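Local atomic coordinates of probable enoyl-CoA hydratase/isomerase (Pseudomonas aeruginosa PAO1, PDB entry 5WYD), a protein that probably acts as an enoyl-CoA hydratase or isomerase of the crotonase family, and is implicated in diffusible signal factor biosynthesis. Residues A[110-115]-A[130-135]; A[163-168]-A[188-193]; A[118-123]-A[140-145]. The protein carries 1 engineered substitution. One frame throughout, in Å; residues are numbered along the deposited sequence.

Interaction 1. Residues A[110-115]-A[130-135]; sequences GVSIAA and ACDIRI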
loop_
_atom_site.group_PDB
_atom_site.type_symbol
_atom_site.label_atom_id
_atom_site.label_comp_id
_atom_site.label_asym_id
_atom_site.label_seq_id
_atom_site.Cartn_x
_atom_site.Cartn_y
_atom_site.Cartn_z
ATOM N N GLY A 110 -18.001 13.667 14.514
ATOM C CA GLY A 110 -18.779 14.703 13.879
ATOM C C GLY A 110 -17.929 15.566 12.979
ATOM O O GLY A 110 -16.711 15.445 12.936
ATOM N N VAL A 111 -18.603 16.365 12.157
ATOM C CA VAL A 111 -17.903 17.278 11.264
ATOM C C VAL A 111 -17.262 18.410 12.060
ATOM O O VAL A 111 -17.841 18.956 13.004
ATOM C CB VAL A 111 -18.860 17.825 10.194
ATOM C CG1 VAL A 111 -19.955 18.581 10.858
ATOM C CG2 VAL A 111 -18.115 18.727 9.244
ATOM N N SER A 112 -16.054 18.768 11.675
ATOM C CA SER A 112 -15.301 19.844 12.284
ATOM C C SER A 112 -15.171 20.937 11.234
ATOM O O SER A 112 -14.840 20.664 10.076
ATOM C CB SER A 112 -13.935 19.354 12.786
ATOM O OG SER A 112 -13.137 18.769 11.761
ATOM N N ILE A 113 -15.498 22.155 11.616
ATOM C CA ILE A 113 -15.446 23.293 10.717
ATOM C C ILE A 113 -14.437 24.252 11.320
ATOM O O ILE A 113 -14.536 24.597 12.504
ATOM C CB ILE A 113 -16.821 23.973 10.565
ATOM C CG1 ILE A 113 -17.910 22.976 10.216
ATOM C CG2 ILE A 113 -16.799 25.008 9.467
ATOM C CD1 ILE A 113 -19.205 23.645 10.217
ATOM N N ALA A 114 -13.495 24.705 10.507
ATOM C CA ALA A 114 -12.468 25.626 10.954
ATOM C C ALA A 114 -12.845 27.017 10.489
ATOM O O ALA A 114 -12.911 27.269 9.286
ATOM C CB ALA A 114 -11.125 25.230 10.364
ATOM N N ALA A 115 -13.077 27.919 11.437
ATOM C CA ALA A 115 -13.441 29.294 11.133
ATOM C C ALA A 115 -12.223 30.179 11.350
ATOM O O ALA A 115 -11.881 30.499 12.490
ATOM C CB ALA A 115 -14.603 29.729 12.021
ATOM N N ALA A 130 -6.508 19.974 9.937
ATOM C CA ALA A 130 -7.037 18.839 10.693
ATOM C C ALA A 130 -8.558 18.836 10.707
ATOM O O ALA A 130 -9.163 17.800 11.009
ATOM C CB ALA A 130 -6.486 18.865 12.115
ATOM N N CYS A 131 -9.154 20.028 10.601
ATOM C CA CYS A 131 -10.590 20.243 10.481
ATOM C C CYS A 131 -11.094 19.818 9.106
ATOM O O CYS A 131 -10.386 19.931 8.097
ATOM C CB CYS A 131 -10.905 21.709 10.677
ATOM S SG CYS A 131 -10.146 22.318 12.140
ATOM N N ASP A 132 -12.336 19.326 9.067
ATOM C CA ASP A 132 -12.891 18.894 7.787
ATOM C C ASP A 132 -13.095 20.051 6.815
ATOM O O ASP A 132 -12.758 19.938 5.632
ATOM C CB ASP A 132 -14.224 18.184 7.983
ATOM C CG ASP A 132 -14.114 17.012 8.884
ATOM O OD1 ASP A 132 -13.087 16.295 8.838
ATOM O OD2 ASP A 132 -15.085 16.776 9.609
ATOM N N ILE A 133 -13.658 21.162 7.269
ATOM C CA ILE A 133 -14.028 22.242 6.363
ATOM C C ILE A 133 -13.431 23.531 6.889
ATOM O O ILE A 133 -13.365 23.767 8.099
ATOM C CB ILE A 133 -15.561 22.365 6.258
ATOM C CG1 ILE A 133 -16.167 20.996 6.032
ATOM C CG2 ILE A 133 -15.952 23.270 5.090
ATOM C CD1 ILE A 133 -17.667 20.971 6.063
ATOM N N ARG A 134 -13.031 24.391 5.980
ATOM C CA ARG A 134 -12.431 25.652 6.367
ATOM C C ARG A 134 -13.197 26.831 5.788
ATOM O O ARG A 134 -13.452 26.886 4.582
ATOM C CB ARG A 134 -10.970 25.683 5.945
ATOM C CG ARG A 134 -10.136 24.724 6.743
ATOM C CD ARG A 134 -8.979 24.217 5.932
ATOM N NE ARG A 134 -9.452 23.433 4.816
ATOM C CZ ARG A 134 -9.842 22.177 4.933
ATOM N NH1 ARG A 134 -9.807 21.584 6.112
ATOM N NH2 ARG A 134 -10.264 21.512 3.873
ATOM N N ILE A 135 -13.544 27.774 6.660
ATOM C CA ILE A 135 -14.217 29.014 6.297
ATOM C C ILE A 135 -13.315 30.163 6.727
ATOM O O ILE A 135 -13.005 30.287 7.918
ATOM C CB ILE A 135 -15.587 29.127 6.990
ATOM C CG1 ILE A 135 -16.455 27.912 6.696
ATOM C CG2 ILE A 135 -16.310 30.405 6.584
ATOM C CD1 ILE A 135 -17.802 28.024 7.342
#
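Ser112 and Asp132 open the pairing of two parallel strands with a reciprocal exchange between backbone and side chain. The Ser112 amide donates to Asp132 OD2 (N to OD2 3.0 Å), reaching that oxygen from above the carboxylate plane, about 46° out of it. In return the Asp132 amide donates to the serine hydroxyl, with N 2.9 Å from Ser112 OG. The serine torsion, chi1 58°, sets OG between its own backbone N and carbonyl carbon, from where it also grazes Cys131 CA. Regular parallel pairing follows at once. Ser112 O accepts from the Ile133 amide, Ala114 N lies 2.6 Å from Ile133 O, and Ile135 N lies 2.7 Å from Ala114 O; the last two bonds are almost straight.

On one face of the sheet the Ile113 and Ile135 side chains cross at a slant, CG2 of the first 3.8 Å from CD1 of the second, while Val111 CG2 meets Ile133 CD1. Helix 200-211 covers this face, with Leu207 resting on both Ile113 and Ile135. On the other face the Ala114 methyl lies 3.5 Å from Cys131 CB and 3.8 Å from Arg134 CG. Beyond that methylene the arginine chain bends, and its guanidinium turns its edge to Cys131 O in a weak bond, while NE binds Leu190 O and NH2 forms a salt bridge with Glu192.

Both strands belong to the central sheet of the crotonase fold, where 63-68 flanks 111-116 on its far side. Asp132 OD1 forms a salt bridge with Lys171 of the second subunit. The carboxylate therefore ties the start of a buried strand pair to the subunit interface, and a lysine at OD1 and an N-H at OD2 would probably favour its ionised form.

Interaction 2. Residues A[163-168]-A[188-193]; sequences WLVGEG and IGLVEQ
Val165 and Gly189 bring their CA atoms to 5.7 Å where helix 157-176 passes the turn that ends helix 182-188, and no hydrogen bond crosses between the segments. That turn is a Schellman motif: Gly189 takes positive phi (88°) with two bonds back into the last helical turn, after which the chain runs toward strand 193-195. At these backbone angles a CB on residue 189 would press on the preceding carbonyl oxygen, a strain that glycine avoids. Helix 157-176 has an irregularity of its own nearby, a kink at which the amides of Glu167 and Gly168 lack bonds to the turn before.

Val165 carries most of the side-chain contact. Its CG1 is anti to the carbonyl carbon (chi1 -50°), a setting that presents this methyl to both residues flanking the glycine. It lies 3.6 Å from Leu190 CB, the two side chains lying alongside each other in the same direction, and 3.9 Å from Ile188 CD1. The Val165 CA also approaches Ile188 O at 3.9 Å. The preceding residue, Leu164, directs CD1 to the backbone of Leu190, 4.1 Å from its O.

Helix 123-130 supplies Leu129 to both Leu164 and Leu190, so the apolar contact extends to a third helix. Further along the second segment, Glu192 rests on Ile133 of strand 133-137. Helix 157-176 meanwhile reaches across the assembly: Glu167 OE1 forms a salt bridge with Arg230 of the third subunit, and Trp163 NE1 donates to Glu167 of the second. This apolar contact thus joins an interface helix to the segment leading into strand 193-195, the last of the sheet within this chain. At its looser margin the CD1 methyls of Leu164 and Leu190 stand 4.3 Å apart.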
loop_
_atom_site.group_PDB
_atom_site.type_symbol
_atom_site.label_atom_id
_atom_site.label_comp_id
_atom_site.label_asym_id
_atom_site.label_seq_id
_atom_site.Cartn_x
_atom_site.Cartn_y
_atom_site.Cartn_z
ATOM N N TRP A 163 -2.133 17.422 0.141
ATOM C CA TRP A 163 -3.388 16.698 -0.041
ATOM C C TRP A 163 -4.477 17.664 -0.463
ATOM O O TRP A 163 -5.139 17.451 -1.481
ATOM C CB TRP A 163 -3.749 15.953 1.262
ATOM C CG TRP A 163 -4.789 14.808 1.224
ATOM C CD1 TRP A 163 -6.095 14.851 1.671
ATOM C CD2 TRP A 163 -4.594 13.479 0.737
ATOM N NE1 TRP A 163 -6.708 13.633 1.483
ATOM C CE2 TRP A 163 -5.808 12.774 0.911
ATOM C CE3 TRP A 163 -3.516 12.812 0.149
ATOM C CZ2 TRP A 163 -5.958 11.435 0.523
ATOM C CZ3 TRP A 163 -3.677 11.479 -0.230
ATOM C CH2 TRP A 163 -4.876 10.809 -0.031
ATOM N N LEU A 164 -4.643 18.764 0.271
ATOM C CA LEU A 164 -5.674 19.721 -0.098
ATOM C C LEU A 164 -5.323 20.467 -1.383
ATOM O O LEU A 164 -6.133 20.527 -2.311
ATOM C CB LEU A 164 -5.922 20.700 1.046
ATOM C CG LEU A 164 -6.898 20.168 2.081
ATOM C CD1 LEU A 164 -7.162 21.227 3.115
ATOM C CD2 LEU A 164 -8.202 19.684 1.461
ATOM N N VAL A 165 -4.116 21.020 -1.478
ATOM C CA VAL A 165 -3.825 21.988 -2.533
ATOM C C VAL A 165 -2.921 21.446 -3.633
ATOM O O VAL A 165 -2.617 22.180 -4.587
ATOM C CB VAL A 165 -3.231 23.280 -1.934
ATOM C CG1 VAL A 165 -4.135 23.756 -0.780
ATOM C CG2 VAL A 165 -1.776 23.098 -1.528
ATOM N N GLY A 166 -2.454 20.218 -3.531
ATOM C CA GLY A 166 -1.530 19.722 -4.526
ATOM C C GLY A 166 -0.097 20.012 -4.126
ATOM O O GLY A 166 0.186 20.856 -3.284
ATOM N N GLU A 167 0.826 19.274 -4.728
ATOM C CA GLU A 167 2.210 19.448 -4.332
ATOM C C GLU A 167 2.719 20.821 -4.715
ATOM O O GLU A 167 3.315 21.517 -3.886
ATOM C CB GLU A 167 3.071 18.347 -4.944
ATOM C CG GLU A 167 2.744 16.982 -4.401
ATOM C CD GLU A 167 3.756 15.934 -4.800
ATOM O OE1 GLU A 167 3.390 14.744 -4.868
ATOM O OE2 GLU A 167 4.923 16.296 -5.037
ATOM N N GLY A 168 2.418 21.265 -5.932
ATOM C CA GLY A 168 3.054 22.475 -6.429
ATOM C C GLY A 168 2.801 23.680 -5.548
ATOM O O GLY A 168 3.736 24.373 -5.133
ATOM N N ILE A 188 -6.987 27.832 -4.892
ATOM C CA ILE A 188 -6.207 26.609 -4.868
ATOM C C ILE A 188 -6.907 25.490 -4.125
ATOM O O ILE A 188 -6.405 24.369 -4.129
ATOM C CB ILE A 188 -4.821 26.865 -4.265
ATOM C CG1 ILE A 188 -4.921 27.190 -2.778
ATOM C CG2 ILE A 188 -4.220 28.057 -4.963
ATOM C CD1 ILE A 188 -3.561 27.392 -2.082
ATOM N N GLY A 189 -8.060 25.747 -3.511
ATOM C CA GLY A 189 -8.786 24.709 -2.799
ATOM C C GLY A 189 -8.393 24.528 -1.344
ATOM O O GLY A 189 -8.866 23.575 -0.689
ATOM N N LEU A 190 -7.516 25.383 -0.826
ATOM C CA LEU A 190 -7.175 25.328 0.590
ATOM C C LEU A 190 -8.377 25.636 1.470
ATOM O O LEU A 190 -8.553 25.017 2.518
ATOM C CB LEU A 190 -6.043 26.295 0.889
ATOM C CG LEU A 190 -5.735 26.479 2.359
ATOM C CD1 LEU A 190 -5.461 25.156 3.047
ATOM C CD2 LEU A 190 -4.517 27.387 2.450
ATOM N N VAL A 191 -9.199 26.602 1.076
ATOM C CA VAL A 191 -10.390 26.969 1.824
ATOM C C VAL A 191 -11.604 26.734 0.933
ATOM O O VAL A 191 -11.557 26.994 -0.277
ATOM C CB VAL A 191 -10.325 28.418 2.336
ATOM C CG1 VAL A 191 -9.204 28.547 3.349
ATOM C CG2 VAL A 191 -10.140 29.407 1.203
ATOM N N GLU A 192 -12.625 26.093 1.505
ATOM C CA GLU A 192 -13.877 25.863 0.791
ATOM C C GLU A 192 -14.675 27.145 0.570
ATOM O O GLU A 192 -15.418 27.242 -0.407
ATOM C CB GLU A 192 -14.725 24.811 1.496
ATOM C CG GLU A 192 -14.103 23.440 1.420
ATOM C CD GLU A 192 -12.809 23.362 2.165
ATOM O OE1 GLU A 192 -12.835 23.786 3.343
ATOM O OE2 GLU A 192 -11.777 22.963 1.562
ATOM N N GLN A 193 -14.667 28.066 1.531
ATOM C CA GLN A 193 -15.431 29.309 1.394
ATOM C C GLN A 193 -14.675 30.516 1.951
ATOM O O GLN A 193 -13.865 30.393 2.871
ATOM C CB GLN A 193 -16.805 29.193 2.084
ATOM C CG GLN A 193 -17.549 30.509 2.207
ATOM C CD GLN A 193 -18.841 30.374 2.947
ATOM O OE1 GLN A 193 -19.238 29.267 3.314
ATOM N NE2 GLN A 193 -19.498 31.508 3.218
#

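Interaction 3. Residues A[118-123]-A[140-145]; sequences GYAMGG and AQMALP
Met121 lays its bent side chain along the neighbouring segment and ends over Ala143 and Pro145. Its CG is anti to the carbonyl carbon and the chain stays extended to SD, then turns at chi3 (65°), placing CE 4.0 Å from Ala143 CB and 4.1 Å from Pro145 CG. Methionine and proline cross at a slant, the methyl meeting the ring at CG. On the other side of the backbone, the Ala120 methyl touches Met142 CG at 3.8 Å, from where the second methionine bends off toward Leu125 of helix 123-130.

At the opposite end Tyr119 and Gln141 run alongside each other in the same direction. Their ring and amide planes stand 83° apart, and Tyr119 CE2 lies 3.9 Å from Gln141 OE1. The tyrosine ring also meets Phe73, which lines the pentanedial pocket with Lys72 and Arg179; the Tyr119 side chain is itself about 5 Å from that ligand.

Between these groups the parallel backbones are only loosely joined. Ala120 N to Gln141 O and Ala143 N to Ala120 O are weak bonds, whereas Gly122 N reaches Ala143 O at 3.1 Å, in the carbonyl plane. Gly122, whose positive phi suits glycine, is the N-cap of helix 123-130; Pro145 CD packs 3.5 Å from its N, and Leu144 CD2 touches its O.

The contact belongs to the small two-stranded sheet beside the ligand pocket. Its chemistry, weak N-H...O and CA-H...O contacts supplemented by methyl packing, with one better backbone bond next to the helix start, implies that many small contributions join the pair.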
loop_
_atom_site.group_PDB
_atom_site.type_symbol
_atom_site.label_atom_id
_atom_site.label_comp_id
_atom_site.label_asym_id
_atom_site.label_seq_id
_atom_site.Cartn_x
_atom_site.Cartn_y
_atom_site.Cartn_z
ATOM N N GLY A 118 -8.505 35.072 11.854
ATOM C CA GLY A 118 -7.255 35.802 11.966
ATOM C C GLY A 118 -6.098 35.116 11.262
ATOM O O GLY A 118 -6.296 34.198 10.465
ATOM N N TYR A 119 -4.868 35.602 11.533
ATOM C CA TYR A 119 -3.689 34.951 10.952
ATOM C C TYR A 119 -3.647 33.513 11.402
ATOM O O TYR A 119 -3.730 33.231 12.601
ATOM C CB TYR A 119 -2.369 35.590 11.380
ATOM C CG TYR A 119 -2.112 36.902 10.784
ATOM C CD1 TYR A 119 -2.828 37.978 11.195
ATOM C CD2 TYR A 119 -1.151 37.076 9.813
ATOM C CE1 TYR A 119 -2.622 39.180 10.669
ATOM C CE2 TYR A 119 -0.934 38.314 9.274
ATOM C CZ TYR A 119 -1.688 39.367 9.729
ATOM O OH TYR A 119 -1.516 40.621 9.208
ATOM N N ALA A 120 -3.499 32.617 10.441
ATOM C CA ALA A 120 -3.312 31.198 10.700
ATOM C C ALA A 120 -1.980 30.818 10.084
ATOM O O ALA A 120 -1.865 30.661 8.866
ATOM C CB ALA A 120 -4.445 30.371 10.118
ATOM N N MET A 121 -0.990 30.583 10.924
ATOM C CA MET A 121 0.310 30.228 10.398
ATOM C C MET A 121 0.898 29.135 11.269
ATOM O O MET A 121 0.510 28.957 12.425
ATOM C CB MET A 121 1.216 31.463 10.281
ATOM C CG MET A 121 0.596 32.590 9.421
ATOM S SD MET A 121 1.649 34.037 9.302
ATOM C CE MET A 121 3.027 33.345 8.400
ATOM N N GLY A 122 1.790 28.365 10.662
ATOM C CA GLY A 122 2.444 27.252 11.330
ATOM C C GLY A 122 1.451 26.240 11.865
ATOM O O GLY A 122 0.589 25.728 11.133
ATOM N N GLY A 123 1.538 25.987 13.176
ATOM C CA GLY A 123 0.652 25.017 13.791
ATOM C C GLY A 123 -0.792 25.394 13.580
ATOM O O GLY A 123 -1.643 24.531 13.371
ATOM N N ALA A 140 -7.548 37.113 6.364
ATOM C CA ALA A 140 -6.619 36.149 6.928
ATOM C C ALA A 140 -5.594 35.688 5.903
ATOM O O ALA A 140 -5.892 35.558 4.714
ATOM C CB ALA A 140 -7.393 34.951 7.479
ATOM N N GLN A 141 -4.360 35.528 6.375
ATOM C CA GLN A 141 -3.249 35.014 5.599
ATOM C C GLN A 141 -2.734 33.763 6.273
ATOM O O GLN A 141 -2.511 33.747 7.488
ATOM C CB GLN A 141 -2.126 36.026 5.437
ATOM C CG GLN A 141 -2.462 37.216 4.578
ATOM C CD GLN A 141 -1.333 38.202 4.554
ATOM O OE1 GLN A 141 -0.468 38.175 5.429
ATOM N NE2 GLN A 141 -1.292 39.050 3.530
ATOM N N MET A 142 -2.548 32.723 5.476
ATOM C CA MET A 142 -2.123 31.424 5.964
ATOM C C MET A 142 -0.857 30.968 5.273
ATOM O O MET A 142 -0.794 30.941 4.044
ATOM C CB MET A 142 -3.220 30.407 5.745
ATOM C CG MET A 142 -4.516 30.839 6.320
ATOM S SD MET A 142 -5.804 30.249 5.250
ATOM C CE MET A 142 -5.538 31.285 3.801
ATOM N N ALA A 143 0.127 30.580 6.066
ATOM C CA ALA A 143 1.365 30.087 5.511
ATOM C C ALA A 143 2.044 29.219 6.542
ATOM O O ALA A 143 1.611 29.121 7.697
ATOM C CB ALA A 143 2.296 31.214 5.090
ATOM N N LEU A 144 3.019 28.471 6.057
ATOM C CA LEU A 144 3.892 27.733 6.951
ATOM C C LEU A 144 5.263 28.392 6.959
ATOM O O LEU A 144 6.020 28.257 5.983
ATOM C CB LEU A 144 3.989 26.271 6.526
ATOM C CG LEU A 144 2.648 25.528 6.572
ATOM C CD1 LEU A 144 2.816 24.086 6.148
ATOM C CD2 LEU A 144 1.983 25.607 7.951
ATOM N N PRO A 145 5.649 29.043 8.051
ATOM C CA PRO A 145 6.934 29.752 8.118
ATOM C C PRO A 145 7.996 28.966 8.869
ATOM O O PRO A 145 9.072 29.514 9.130
ATOM C CB PRO A 145 6.568 30.995 8.936
ATOM C CG PRO A 145 5.516 30.452 9.902
ATOM C CD PRO A 145 4.732 29.427 9.135
#

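Interaction 1 lies near the centre of the chain, whereas interactions 2 and 3 sit about 15 Å from it. Interaction 3 is nevertheless buried, while interaction 2 is only partly so. The segments of interactions 1 and 3 alternate along the chain, strands 111-116 and 133-137 each leading on to a strand of the small sheet, 119-121 and 142-143, so a well-bonded parallel pair gives way to a weakly bonded one. Interaction 2, without hydrogen bonds across it, is tied to interaction 1 through Arg134. Met142 SD of interaction 3 packs on Leu190 and Val191. Interactions 1 and 2 touch other subunits; interaction 3 borders the pentanedial pocket through Tyr119 and its contacts with Arg179.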